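Adenylate cyclase (Hippeastrum hybrid cultivar, PDB 6YP4) shows a dominant triphosphatase activity, although named as a putative adenylyl cyclase, and binds a GTP analogue in its CYTH-fold pocket. Local coordinates at residues T29-N34 / R134-V139; D151-G156 / A193-V198; E144-E149 / E171-L176. One frame throughout, in Å; residues are numbered along the deposited sequence. Where two conformers were deposited one is given.

Contact 1 (T29-N34 / R134-V139); sequences THLQHN and RNVRAV. With GCP (phosphomethylphosphonic acid guanylate ester), chain B.
Arg137 and Gln32 meet beside the bound nucleotide. The Arg137 guanidinium turns its edge to the β-phosphate, NH1 reaching O2B of GCP at 3.0 Å and NH2 the same oxygen at 3.2 Å, while a weaker bond runs from NH2 to O2G. The Gln32 amide, tilted 62° to the guanidinium, lies over its face and brings OE1 3.9 Å above the centre of the group. That oxygen also accepts from Asn135 ND2 at 3.1 Å, the donor standing above the carbonyl plane. With CG anti to the backbone N (chi1 -179°), Asn135 lies alongside Gln32, pointing the same way. A second shell fixes the arginine and the asparagine: Asp151 forms a salt bridge with Arg137 NE and accepts from Asn135 ND2, and Thr153 bonds to Asn135 OD1. The backbone beneath is an antiparallel ladder in which His30 with Arg137 and Gln32 with Asn135 are hydrogen-bonded pairs. On the other face of the sheet, Thr29 CG2 touches Val136 CG1 at 3.8 Å. His30, on the same face as Gln32 and Arg137, bonds to Asp57 and to Glu85 of the second subunit. In the sheet, strand 26-39 has strand 49-56 as its other neighbour, and strand 127-141 has strand 147-155 as its neighbour on the far side.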
loop_
_atom_site.group_PDB
_atom_site.type_symbol
_atom_site.label_atom_id
_atom_site.label_comp_id
_atom_site.label_asym_id
_atom_site.label_seq_id
_atom_site.Cartn_x
_atom_site.Cartn_y
_atom_site.Cartn_z
ATOM N N THR A 29 10.123 -0.964 5.476
ATOM C CA THR A 29 11.212 -0.485 4.620
ATOM C C THR A 29 11.591 -1.621 3.677
ATOM O O THR A 29 11.793 -2.749 4.131
ATOM C CB THR A 29 12.432 -0.053 5.449
ATOM O OG1 THR A 29 12.035 0.980 6.356
ATOM C CG2 THR A 29 13.640 0.438 4.534
ATOM N N HIS A 30 11.681 -1.324 2.374
ATOM C CA HIS A 30 12.018 -2.322 1.372
ATOM C C HIS A 30 12.969 -1.756 0.321
ATOM O O HIS A 30 12.991 -0.554 0.054
ATOM C CB HIS A 30 10.765 -2.857 0.686
ATOM C CG HIS A 30 9.927 -3.706 1.593
ATOM N ND1 HIS A 30 10.170 -5.047 1.789
ATOM C CD2 HIS A 30 8.904 -3.382 2.419
ATOM C CE1 HIS A 30 9.303 -5.524 2.668
ATOM N NE2 HIS A 30 8.518 -4.537 3.055
ATOM N N LEU A 31 13.697 -2.678 -0.305
ATOM C CA LEU A 31 14.636 -2.414 -1.388
ATOM C C LEU A 31 13.952 -2.639 -2.735
ATOM O O LEU A 31 13.293 -3.662 -2.934
ATOM C CB LEU A 31 15.847 -3.339 -1.242
ATOM C CG LEU A 31 16.861 -3.306 -2.371
ATOM C CD1 LEU A 31 17.464 -1.923 -2.404
ATOM C CD2 LEU A 31 17.929 -4.352 -2.135
ATOM N N GLN A 32 14.085 -1.674 -3.644
ATOM C CA GLN A 32 13.526 -1.754 -4.991
ATOM C C GLN A 32 14.647 -1.660 -6.017
ATOM O O GLN A 32 15.564 -0.844 -5.866
ATOM C CB GLN A 32 12.523 -0.615 -5.251
ATOM C CG GLN A 32 11.606 -0.278 -4.045
ATOM C CD GLN A 32 10.638 0.859 -4.324
ATOM O OE1 GLN A 32 11.044 1.923 -4.772
ATOM N NE2 GLN A 32 9.318 0.622 -4.074
ATOM N N HIS A 33 14.576 -2.488 -7.062
ATOM C CA HIS A 33 15.353 -2.274 -8.285
ATOM C C HIS A 33 14.385 -1.996 -9.424
ATOM O O HIS A 33 13.513 -2.822 -9.721
ATOM C CB HIS A 33 16.261 -3.473 -8.605
ATOM C CG HIS A 33 17.369 -3.686 -7.611
ATOM N ND1 HIS A 33 17.192 -4.374 -6.428
ATOM C CD2 HIS A 33 18.685 -3.326 -7.641
ATOM C CE1 HIS A 33 18.329 -4.394 -5.756
ATOM N NE2 HIS A 33 19.258 -3.776 -6.476
ATOM N N ASN A 34 14.517 -0.818 -10.037
ATOM C CA ASN A 34 13.634 -0.364 -11.100
ATOM C C ASN A 34 14.329 -0.539 -12.446
ATOM O O ASN A 34 15.410 0.017 -12.655
ATOM C CB ASN A 34 13.265 1.107 -10.893
ATOM C CG ASN A 34 12.606 1.369 -9.550
ATOM O OD1 ASN A 34 11.524 0.865 -9.284
ATOM N ND2 ASN A 34 13.218 2.225 -8.730
ATOM N N ARG A 134 18.436 1.670 -8.265
ATOM C CA ARG A 134 18.059 1.075 -6.992
ATOM C C ARG A 134 17.428 2.150 -6.096
ATOM O O ARG A 134 17.747 3.337 -6.215
ATOM C CB ARG A 134 19.311 0.455 -6.331
ATOM C CG ARG A 134 19.218 -0.012 -4.875
ATOM C CD ARG A 134 20.632 -0.302 -4.310
ATOM N NE ARG A 134 20.633 -1.141 -3.103
ATOM C CZ ARG A 134 20.722 -0.678 -1.857
ATOM N NH1 ARG A 134 20.714 -1.521 -0.826
ATOM N NH2 ARG A 134 20.824 0.624 -1.632
ATOM N N ASN A 135 16.521 1.739 -5.212
ATOM C CA ASN A 135 15.908 2.702 -4.301
ATOM C C ASN A 135 15.497 1.997 -3.015
ATOM O O ASN A 135 14.921 0.905 -3.063
ATOM C CB ASN A 135 14.696 3.385 -4.959
ATOM C CG ASN A 135 14.018 4.421 -4.056
ATOM O OD1 ASN A 135 14.536 5.528 -3.852
ATOM N ND2 ASN A 135 12.821 4.084 -3.550
ATOM N N VAL A 136 15.838 2.604 -1.883
ATOM C CA VAL A 136 15.394 2.162 -0.566
ATOM C C VAL A 136 14.225 3.041 -0.148
ATOM O O VAL A 136 14.360 4.265 -0.075
ATOM C CB VAL A 136 16.524 2.227 0.468
ATOM C CG1 VAL A 136 16.002 1.754 1.845
ATOM C CG2 VAL A 136 17.682 1.362 0.032
ATOM N N ARG A 137 13.078 2.426 0.136
ATOM C CA ARG A 137 11.863 3.167 0.451
ATOM C C ARG A 137 11.379 2.766 1.834
ATOM O O ARG A 137 11.092 1.587 2.073
ATOM C CB ARG A 137 10.766 2.918 -0.593
ATOM C CG ARG A 137 9.367 3.379 -0.154
ATOM C CD ARG A 137 8.441 3.473 -1.354
ATOM N NE ARG A 137 8.919 4.429 -2.361
ATOM C CZ ARG A 137 8.403 4.545 -3.586
ATOM N NH1 ARG A 137 7.401 3.764 -3.968
ATOM N NH2 ARG A 137 8.885 5.435 -4.440
ATOM N N ALA A 138 11.276 3.753 2.722
ATOM C CA ALA A 138 10.726 3.609 4.059
ATOM C C ALA A 138 9.334 4.223 4.062
ATOM O O ALA A 138 9.161 5.360 3.611
ATOM C CB ALA A 138 11.640 4.294 5.089
ATOM N N VAL A 139 8.341 3.463 4.534
ATOM C CA VAL A 139 6.932 3.846 4.445
ATOM C C VAL A 139 6.412 4.145 5.840
ATOM O O VAL A 139 6.700 3.408 6.789
ATOM C CB VAL A 139 6.070 2.744 3.792
ATOM C CG1 VAL A 139 4.634 3.235 3.542
ATOM C CG2 VAL A 139 6.711 2.251 2.514
HETATM P PG GCP B . 7.939 8.036 -7.618
HETATM O O1G GCP B . 8.149 9.432 -7.114
HETATM O O2G GCP B . 9.092 7.145 -7.209
HETATM O O3G GCP B . 7.806 8.056 -9.121
HETATM C C3B GCP B . 6.401 7.393 -6.872
HETATM P PB GCP B . 6.085 5.696 -7.550
HETATM O O1B GCP B . 6.408 5.596 -9.012
HETATM O O2B GCP B . 6.812 4.651 -6.740
HETATM O O3A GCP B . 4.468 5.464 -7.369
HETATM P PA GCP B . 3.846 3.953 -7.550
HETATM O O1A GCP B . 2.566 4.104 -8.353
HETATM O O2A GCP B . 4.852 3.133 -8.330
HETATM O "O5'" GCP B . 3.592 3.247 -6.038
HETATM C "C5'" GCP B . 3.678 4.065 -4.879
HETATM C "C4'" GCP B . 2.505 5.135 -4.835
HETATM O "O4'" GCP B . 1.100 4.551 -5.174
HETATM C "C3'" GCP B . 2.400 5.587 -3.645
HETATM O "O3'" GCP B . 2.210 7.024 -3.677
HETATM C "C2'" GCP B . 1.132 4.774 -2.909
HETATM O "O2'" GCP B . 0.316 5.656 -2.051
HETATM C "C1'" GCP B . 0.432 4.191 -3.804
HETATM N N9 GCP B . 0.453 2.691 -3.575
HETATM C C8 GCP B . 1.322 1.915 -4.232
HETATM N N7 GCP B . 1.137 0.636 -3.854
HETATM C C5 GCP B . 0.144 0.622 -2.951
HETATM C C6 GCP B . -0.454 -0.415 -2.238
HETATM O O6 GCP B . -0.084 -1.531 -2.391
HETATM N N1 GCP B . -1.444 -0.153 -1.385
HETATM C C2 GCP B . -1.868 1.128 -1.210
HETATM N N2 GCP B . -2.957 1.294 -0.250
HETATM N N3 GCP B . -1.283 2.142 -1.904
HETATM C C4 GCP B . -0.278 1.887 -2.775
#

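Contact 2 (D151-G156 / A193-V198); sequences DETEYG and ASKFAV. With GCP (phosphomethylphosphonic acid guanylate ester), chain B.
Thr153 and Lys195 are 8.2 Å apart at their CA atoms, and Tyr155 and Val198 are 8.7 Å apart, so the backbones of strand 151-155 and the first turn of helix 195-201 stay well apart and side chains bridge the gap, the end of Tyr155 also reaching the backbone of Lys195. Lys195 does most of the reaching. Its chain runs fairly straight as far as CE and then bends (chi4 84°), which places NZ between Asp151 and the nucleotide. NZ makes a salt bridge with Asp151 OD2 at 2.8 Å, met on the anti side of the carboxylate and 34° out of its plane, and a hydrogen bond to O2G of GCP at 3.2 Å. Glu162 and Glu164 also form salt bridges with this amine. The other carboxylate oxygen of Asp151 is taken by Arg137. This is the inside of the CYTH tunnel, where an antiparallel barrel surrounds the triphosphate and a short C-terminal helix lies against the inner wall, as in related triphosphate tunnel metalloenzymes. Ser194 caps the N terminus of the helix, its OG accepting from Ala197 N. From the strand itself, Thr153 OG1, which is bonded to Asn135, sits 3.1 Å from Lys195 CE. The Tyr155 ring is held between two methyl groups, Thr153 CG2 over one face and Val198 CG1 over the opposite one, the latter a CH-pi contact 3.9 Å from the centroid. Its hydroxyl OH meets Lys195 CB at 3.2 Å, the two side chains crossing at about a right angle, and Phe133 and Phe157 lie next to the ring.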
loop_
_atom_site.group_PDB
_atom_site.type_symbol
_atom_site.label_atom_id
_atom_site.label_comp_id
_atom_site.label_asym_id
_atom_site.label_seq_id
_atom_site.Cartn_x
_atom_site.Cartn_y
_atom_site.Cartn_z
ATOM N N ASP A 151 12.479 8.187 0.364
ATOM C CA ASP A 151 13.249 7.421 -0.601
ATOM C C ASP A 151 14.728 7.783 -0.530
ATOM O O ASP A 151 15.089 8.947 -0.344
ATOM C CB ASP A 151 12.745 7.667 -2.030
ATOM C CG ASP A 151 11.419 6.981 -2.325
ATOM O OD1 ASP A 151 11.124 5.892 -1.743
ATOM O OD2 ASP A 151 10.689 7.521 -3.187
ATOM N N GLU A 152 15.574 6.779 -0.693
ATOM C CA GLU A 152 17.006 6.960 -0.869
ATOM C C GLU A 152 17.342 6.302 -2.197
ATOM O O GLU A 152 17.358 5.070 -2.298
ATOM C CB GLU A 152 17.793 6.354 0.293
ATOM C CG GLU A 152 19.311 6.507 0.180
ATOM C CD GLU A 152 20.044 5.970 1.394
ATOM O OE1 GLU A 152 19.372 5.586 2.377
ATOM O OE2 GLU A 152 21.293 5.928 1.361
ATOM N N THR A 153 17.624 7.127 -3.212
ATOM C CA THR A 153 17.660 6.696 -4.603
ATOM C C THR A 153 19.104 6.713 -5.084
ATOM O O THR A 153 19.723 7.780 -5.177
ATOM C CB THR A 153 16.788 7.594 -5.472
ATOM O OG1 THR A 153 15.456 7.618 -4.937
ATOM C CG2 THR A 153 16.755 7.068 -6.881
ATOM N N GLU A 154 19.630 5.537 -5.392
ATOM C CA GLU A 154 21.016 5.375 -5.818
ATOM C C GLU A 154 20.996 5.198 -7.323
ATOM O O GLU A 154 20.616 4.141 -7.832
ATOM C CB GLU A 154 21.691 4.199 -5.120
ATOM C CG GLU A 154 21.397 4.104 -3.625
ATOM C CD GLU A 154 22.472 4.749 -2.758
ATOM O OE1 GLU A 154 23.361 5.439 -3.315
ATOM O OE2 GLU A 154 22.420 4.569 -1.518
ATOM N N TYR A 155 21.344 6.263 -8.033
ATOM C CA TYR A 155 21.590 6.167 -9.457
ATOM C C TYR A 155 23.048 5.783 -9.659
ATOM O O TYR A 155 23.849 5.785 -8.723
ATOM C CB TYR A 155 21.289 7.493 -10.162
ATOM C CG TYR A 155 19.913 8.060 -9.938
ATOM C CD1 TYR A 155 18.816 7.597 -10.672
ATOM C CD2 TYR A 155 19.701 9.074 -9.007
ATOM C CE1 TYR A 155 17.541 8.123 -10.476
ATOM C CE2 TYR A 155 18.432 9.597 -8.796
ATOM C CZ TYR A 155 17.358 9.124 -9.539
ATOM O OH TYR A 155 16.092 9.659 -9.325
ATOM N N GLY A 156 23.404 5.453 -10.894
ATOM C CA GLY A 156 24.807 5.207 -11.165
ATOM C C GLY A 156 25.682 6.382 -10.781
ATOM O O GLY A 156 26.819 6.201 -10.343
ATOM N N ALA A 193 11.834 17.185 -10.830
ATOM C CA ALA A 193 11.812 16.144 -11.853
ATOM C C ALA A 193 11.609 14.785 -11.194
ATOM O O ALA A 193 12.000 14.583 -10.043
ATOM C CB ALA A 193 13.103 16.146 -12.675
ATOM N N SER A 194 11.002 13.858 -11.939
ATOM C CA SER A 194 10.766 12.495 -11.460
ATOM C C SER A 194 12.072 11.703 -11.403
ATOM O O SER A 194 13.091 12.101 -11.974
ATOM C CB SER A 194 9.786 11.772 -12.380
ATOM O OG SER A 194 10.310 11.732 -13.702
ATOM N N LYS A 195 12.041 10.537 -10.736
ATOM C CA LYS A 195 13.233 9.694 -10.757
ATOM C C LYS A 195 13.531 9.196 -12.166
ATOM O O LYS A 195 14.700 9.047 -12.540
ATOM C CB LYS A 195 13.111 8.508 -9.798
ATOM C CG LYS A 195 12.728 8.887 -8.408
ATOM C CD LYS A 195 12.408 7.657 -7.592
ATOM C CE LYS A 195 12.633 7.955 -6.145
ATOM N NZ LYS A 195 11.406 8.598 -5.626
ATOM N N PHE A 196 12.493 8.941 -12.966
ATOM C CA PHE A 196 12.733 8.470 -14.328
ATOM C C PHE A 196 13.461 9.529 -15.134
ATOM O O PHE A 196 14.457 9.241 -15.806
ATOM C CB PHE A 196 11.411 8.092 -15.006
ATOM C CG PHE A 196 11.565 7.577 -16.417
ATOM C CD1 PHE A 196 12.271 6.414 -16.676
ATOM C CD2 PHE A 196 10.985 8.255 -17.484
ATOM C CE1 PHE A 196 12.399 5.932 -17.982
ATOM C CE2 PHE A 196 11.106 7.773 -18.790
ATOM C CZ PHE A 196 11.816 6.612 -19.036
ATOM N N ALA A 197 12.981 10.768 -15.063
ATOM C CA ALA A 197 13.624 11.870 -15.772
ATOM C C ALA A 197 15.075 12.034 -15.347
ATOM O O ALA A 197 15.955 12.257 -16.189
ATOM C CB ALA A 197 12.845 13.166 -15.528
ATOM N N VAL A 198 15.341 11.952 -14.040
ATOM C CA VAL A 198 16.706 12.088 -13.538
ATOM C C VAL A 198 17.577 10.943 -14.050
ATOM O O VAL A 198 18.728 11.152 -14.468
ATOM C CB VAL A 198 16.703 12.161 -11.998
ATOM C CG1 VAL A 198 18.107 12.004 -11.461
ATOM C CG2 VAL A 198 16.088 13.481 -11.515
HETATM P PG GCP B . 7.939 8.036 -7.618
HETATM O O1G GCP B . 8.149 9.432 -7.114
HETATM O O2G GCP B . 9.092 7.145 -7.209
HETATM O O3G GCP B . 7.806 8.056 -9.121
HETATM C C3B GCP B . 6.401 7.393 -6.872
HETATM P PB GCP B . 6.085 5.696 -7.550
HETATM O O1B GCP B . 6.408 5.596 -9.012
HETATM O O2B GCP B . 6.812 4.651 -6.740
HETATM O O3A GCP B . 4.468 5.464 -7.369
HETATM P PA GCP B . 3.846 3.953 -7.550
HETATM O O1A GCP B . 2.566 4.104 -8.353
HETATM O O2A GCP B . 4.852 3.133 -8.330
HETATM O "O5'" GCP B . 3.592 3.247 -6.038
HETATM C "C5'" GCP B . 3.678 4.065 -4.879
HETATM C "C4'" GCP B . 2.505 5.135 -4.835
HETATM O "O4'" GCP B . 1.100 4.551 -5.174
HETATM C "C3'" GCP B . 2.400 5.587 -3.645
HETATM O "O3'" GCP B . 2.210 7.024 -3.677
HETATM C "C2'" GCP B . 1.132 4.774 -2.909
HETATM O "O2'" GCP B . 0.316 5.656 -2.051
HETATM C "C1'" GCP B . 0.432 4.191 -3.804
HETATM N N9 GCP B . 0.453 2.691 -3.575
HETATM C C8 GCP B . 1.322 1.915 -4.232
HETATM N N7 GCP B . 1.137 0.636 -3.854
HETATM C C5 GCP B . 0.144 0.622 -2.951
HETATM C C6 GCP B . -0.454 -0.415 -2.238
HETATM O O6 GCP B . -0.084 -1.531 -2.391
HETATM N N1 GCP B . -1.444 -0.153 -1.385
HETATM C C2 GCP B . -1.868 1.128 -1.210
HETATM N N2 GCP B . -2.957 1.294 -0.250
HETATM N N3 GCP B . -1.283 2.142 -1.904
HETATM C C4 GCP B . -0.278 1.887 -2.775
#

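Contact 3 (E144-E149 / E171-L176); sequences EGLILE and ERVKGL. With GCP (phosphomethylphosphonic acid guanylate ester), chain B; GCP (phosphomethylphosphonic acid guanylate ester), chain C; EDO (1,2-ethanediol), chain I.
Leu146 and Val173 reach toward each other tip to tip, and around them lies the buried half of this contact. Leu146 CD1 comes 4.0 Å from Val173 CG1, while Leu146 CD2 faces the other valine methyl, CG2. With CG anti to its carbonyl carbon (chi1 -63°), the leucine extends toward the helix, where Leu176 CD1 adds a looser touch 4.3 Å from Leu146 CD1. Behind Val173 lie Cys165 and Thr167. The polar half, by contrast, is a single pair at the margin, where Arg172 is exposed. Its guanidinium and the Glu144 carboxylate approach from opposite directions with their planes 28° apart, and NH2 points between the two oxygens: the salt bridge measures 2.6 Å from NH2 to Glu144 OE1, and a weak hydrogen bond runs from NH2 to OE2 at 2.7 Å. Glu169 pairs with NH1 of the same arginine. With an alanine in place of Glu144, Arg172 would probably lose its mate on the 144-149 side and its NH2 end would be freer to swing into solvent. Arg172 N donates to O2 of a 1,2-ethanediol molecule, probably from the crystallisation liquor. Thr168 of the second subunit packs on both Glu144 and Leu146, which brings the dimer partner up to this corner. Ile147, one residue on, lies against the guanine N2 of the second nucleotide. The arrangement is that of a beta-hairpin turn, linking strands 127-141 and 147-155 of the CYTH barrel, packed beneath helix 170-183 on the barrel's flank.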
loop_
_atom_site.group_PDB
_atom_site.type_symbol
_atom_site.label_atom_id
_atom_site.label_comp_id
_atom_site.label_asym_id
_atom_site.label_seq_id
_atom_site.Cartn_x
_atom_site.Cartn_y
_atom_site.Cartn_z
ATOM N N GLU A 144 -4.010 11.470 9.909
ATOM C CA GLU A 144 -5.167 11.166 9.061
ATOM C C GLU A 144 -4.929 9.971 8.147
ATOM O O GLU A 144 -5.545 9.865 7.078
ATOM C CB GLU A 144 -5.609 12.383 8.241
ATOM C CG GLU A 144 -5.774 13.624 9.088
ATOM C CD GLU A 144 -6.316 14.816 8.318
ATOM O OE1 GLU A 144 -5.933 15.958 8.665
ATOM O OE2 GLU A 144 -7.139 14.608 7.407
ATOM N N GLY A 145 -4.068 9.044 8.569
ATOM C CA GLY A 145 -3.773 7.875 7.766
ATOM C C GLY A 145 -2.971 8.147 6.513
ATOM O O GLY A 145 -2.764 7.223 5.717
ATOM N N LEU A 146 -2.533 9.385 6.297
ATOM C CA LEU A 146 -1.680 9.690 5.155
ATOM C C LEU A 146 -0.429 8.822 5.176
ATOM O O LEU A 146 0.157 8.572 6.234
ATOM C CB LEU A 146 -1.281 11.170 5.177
ATOM C CG LEU A 146 -2.417 12.195 5.040
ATOM C CD1 LEU A 146 -1.957 13.603 5.443
ATOM C CD2 LEU A 146 -2.977 12.173 3.615
ATOM N N ILE A 147 -0.026 8.363 3.991
ATOM C CA ILE A 147 1.117 7.477 3.807
ATOM C C ILE A 147 2.264 8.314 3.260
ATOM O O ILE A 147 2.144 8.896 2.175
ATOM C CB ILE A 147 0.784 6.317 2.853
ATOM C CG1 ILE A 147 -0.343 5.430 3.426
ATOM C CG2 ILE A 147 2.034 5.543 2.490
ATOM C CD1 ILE A 147 0.088 4.647 4.633
ATOM N N LEU A 148 3.364 8.372 4.003
ATOM C CA LEU A 148 4.585 9.053 3.565
ATOM C C LEU A 148 5.618 8.035 3.114
ATOM O O LEU A 148 5.813 7.004 3.767
ATOM C CB LEU A 148 5.175 9.896 4.694
ATOM C CG LEU A 148 4.290 10.927 5.403
ATOM C CD1 LEU A 148 5.053 11.530 6.564
ATOM C CD2 LEU A 148 3.776 12.014 4.462
ATOM N N GLU A 149 6.291 8.329 1.995
ATOM C CA GLU A 149 7.330 7.467 1.444
ATOM C C GLU A 149 8.622 8.262 1.377
ATOM O O GLU A 149 8.689 9.266 0.657
ATOM C CB GLU A 149 6.959 6.954 0.054
ATOM C CG GLU A 149 5.904 5.862 0.048
ATOM C CD GLU A 149 5.010 5.956 -1.165
ATOM O OE1 GLU A 149 4.204 6.902 -1.219
ATOM O OE2 GLU A 149 5.125 5.104 -2.072
ATOM N N GLU A 171 -3.310 20.465 -2.220
ATOM C CA GLU A 171 -2.936 21.752 -1.644
ATOM C C GLU A 171 -2.935 21.711 -0.119
ATOM O O GLU A 171 -2.046 22.283 0.517
ATOM C CB GLU A 171 -3.857 22.861 -2.161
ATOM C CG GLU A 171 -3.673 23.091 -3.646
ATOM C CD GLU A 171 -2.267 23.560 -3.987
ATOM O OE1 GLU A 171 -1.822 23.305 -5.126
ATOM O OE2 GLU A 171 -1.612 24.194 -3.127
ATOM N N ARG A 172 -3.905 21.037 0.494
ATOM C CA ARG A 172 -3.946 21.057 1.950
ATOM C C ARG A 172 -2.911 20.112 2.564
ATOM O O ARG A 172 -2.315 20.426 3.600
ATOM C CB ARG A 172 -5.356 20.708 2.427
ATOM C CG ARG A 172 -5.490 20.589 3.914
ATOM C CD ARG A 172 -6.852 20.064 4.296
ATOM N NE ARG A 172 -6.734 19.218 5.456
ATOM C CZ ARG A 172 -6.937 17.913 5.399
ATOM N NH1 ARG A 172 -7.293 17.356 4.253
ATOM N NH2 ARG A 172 -6.797 17.148 6.467
ATOM N N VAL A 173 -2.679 18.949 1.956
ATOM C CA VAL A 173 -1.707 18.023 2.530
ATOM C C VAL A 173 -0.300 18.578 2.375
ATOM O O VAL A 173 0.542 18.449 3.275
ATOM C CB VAL A 173 -1.853 16.624 1.902
ATOM C CG1 VAL A 173 -0.706 15.711 2.337
ATOM C CG2 VAL A 173 -3.223 16.003 2.283
ATOM N N LYS A 174 -0.025 19.220 1.240
ATOM C CA LYS A 174 1.290 19.811 1.049
ATOM C C LYS A 174 1.558 20.881 2.102
ATOM O O LYS A 174 2.686 21.005 2.595
ATOM C CB LYS A 174 1.411 20.366 -0.367
ATOM C CG LYS A 174 2.631 21.239 -0.579
ATOM C CD LYS A 174 2.713 21.699 -2.012
ATOM C CE LYS A 174 2.229 23.126 -2.163
ATOM N NZ LYS A 174 2.411 23.586 -3.569
ATOM N N GLY A 175 0.526 21.641 2.485
ATOM C CA GLY A 175 0.665 22.554 3.611
ATOM C C GLY A 175 0.994 21.835 4.907
ATOM O O GLY A 175 1.903 22.230 5.641
ATOM N N LEU A 176 0.258 20.764 5.204
ATOM C CA LEU A 176 0.582 19.926 6.356
ATOM C C LEU A 176 2.033 19.441 6.316
ATOM O O LEU A 176 2.758 19.514 7.315
ATOM C CB LEU A 176 -0.365 18.726 6.397
ATOM C CG LEU A 176 -1.840 19.000 6.689
ATOM C CD1 LEU A 176 -2.618 17.713 6.682
ATOM C CD2 LEU A 176 -2.043 19.710 8.007
HETATM P PG GCP B . 7.939 8.036 -7.618
HETATM O O1G GCP B . 8.149 9.432 -7.114
HETATM O O2G GCP B . 9.092 7.145 -7.209
HETATM O O3G GCP B . 7.806 8.056 -9.121
HETATM C C3B GCP B . 6.401 7.393 -6.872
HETATM P PB GCP B . 6.085 5.696 -7.550
HETATM O O1B GCP B . 6.408 5.596 -9.012
HETATM O O2B GCP B . 6.812 4.651 -6.740
HETATM O O3A GCP B . 4.468 5.464 -7.369
HETATM P PA GCP B . 3.846 3.953 -7.550
HETATM O O1A GCP B . 2.566 4.104 -8.353
HETATM O O2A GCP B . 4.852 3.133 -8.330
HETATM O "O5'" GCP B . 3.592 3.247 -6.038
HETATM C "C5'" GCP B . 3.678 4.065 -4.879
HETATM C "C4'" GCP B . 2.505 5.135 -4.835
HETATM O "O4'" GCP B . 1.100 4.551 -5.174
HETATM C "C3'" GCP B . 2.400 5.587 -3.645
HETATM O "O3'" GCP B . 2.210 7.024 -3.677
HETATM C "C2'" GCP B . 1.132 4.774 -2.909
HETATM O "O2'" GCP B . 0.316 5.656 -2.051
HETATM C "C1'" GCP B . 0.432 4.191 -3.804
HETATM N N9 GCP B . 0.453 2.691 -3.575
HETATM C C8 GCP B . 1.322 1.915 -4.232
HETATM N N7 GCP B . 1.137 0.636 -3.854
HETATM C C5 GCP B . 0.144 0.622 -2.951
HETATM C C6 GCP B . -0.454 -0.415 -2.238
HETATM O O6 GCP B . -0.084 -1.531 -2.391
HETATM N N1 GCP B . -1.444 -0.153 -1.385
HETATM C C2 GCP B . -1.868 1.128 -1.210
HETATM N N2 GCP B . -2.957 1.294 -0.250
HETATM N N3 GCP B . -1.283 2.142 -1.904
HETATM C C4 GCP B . -0.278 1.887 -2.775
HETATM P PG GCP C . -10.434 -4.060 7.765
HETATM O O1G GCP C . -11.798 -3.617 7.329
HETATM O O2G GCP C . -10.148 -5.462 7.272
HETATM O O3G GCP C . -10.343 -4.011 9.270
HETATM C C3B GCP C . -9.210 -2.916 7.037
HETATM P PB GCP C . -7.524 -3.403 7.634
HETATM O O1B GCP C . -7.526 -3.815 9.078
HETATM O O2B GCP C . -6.927 -4.468 6.747
HETATM O O3A GCP C . -6.616 -2.040 7.495
HETATM P PA GCP C . -4.981 -2.145 7.617
HETATM O O1A GCP C . -4.532 -0.971 8.469
HETATM O O2A GCP C . -4.655 -3.447 8.318
HETATM O "O5'" GCP C . -4.284 -2.143 6.079
HETATM C "C5'" GCP C . -5.097 -1.804 4.963
HETATM C "C4'" GCP C . -5.550 -0.283 5.015
HETATM O "O4'" GCP C . -4.401 0.710 5.369
HETATM C "C3'" GCP C . -5.950 0.071 3.854
HETATM O "O3'" GCP C . -7.159 0.863 3.968
HETATM C "C2'" GCP C . -4.691 0.898 3.119
HETATM O "O2'" GCP C . -5.157 2.060 2.336
HETATM C "C1'" GCP C . -3.832 1.227 4.004
HETATM N N9 GCP C . -2.500 0.570 3.695
HETATM C C8 GCP C . -2.158 -0.583 4.281
HETATM N N7 GCP C . -0.940 -0.951 3.842
HETATM C C5 GCP C . -0.524 -0.016 2.973
HETATM C C6 GCP C . 0.645 0.110 2.227
HETATM O O6 GCP C . 1.494 -0.715 2.308
HETATM N N1 GCP C . 0.812 1.160 1.422
HETATM C C2 GCP C . -0.161 2.106 1.330
HETATM N N2 GCP C . 0.132 3.208 0.417
HETATM N N3 GCP C . -1.305 1.982 2.056
HETATM C C4 GCP C . -1.484 0.921 2.879
HETATM C C1 EDO I . -6.676 21.202 -3.177
HETATM O O1 EDO I . -6.255 20.502 -4.354
HETATM C C2 EDO I . -6.689 20.224 -2.011
HETATM O O2 EDO I . -6.589 20.884 -0.744
#

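In the fold
From the N terminus, contact 1 comes first: it closes a loop of 99 residues by setting strand 26-39 against strand 127-141, and is complete before the others begin. The chain then turns through the hairpin; the turn and the start of strand 147-155 supply the first segment of contact 3 (144-149), and its later part that of contact 2 (151-156). Contact 3 closes at helix 170-183 and contact 2 only later, at helix 195-201, so the two cross. Contact 3 thus holds a helix against the barrel's outer side, and contact 2 brings another to its interior. Contacts 1 and 2 touch directly across neighbouring strands 127-141 and 147-155, and both reach the triphosphate of one nucleotide.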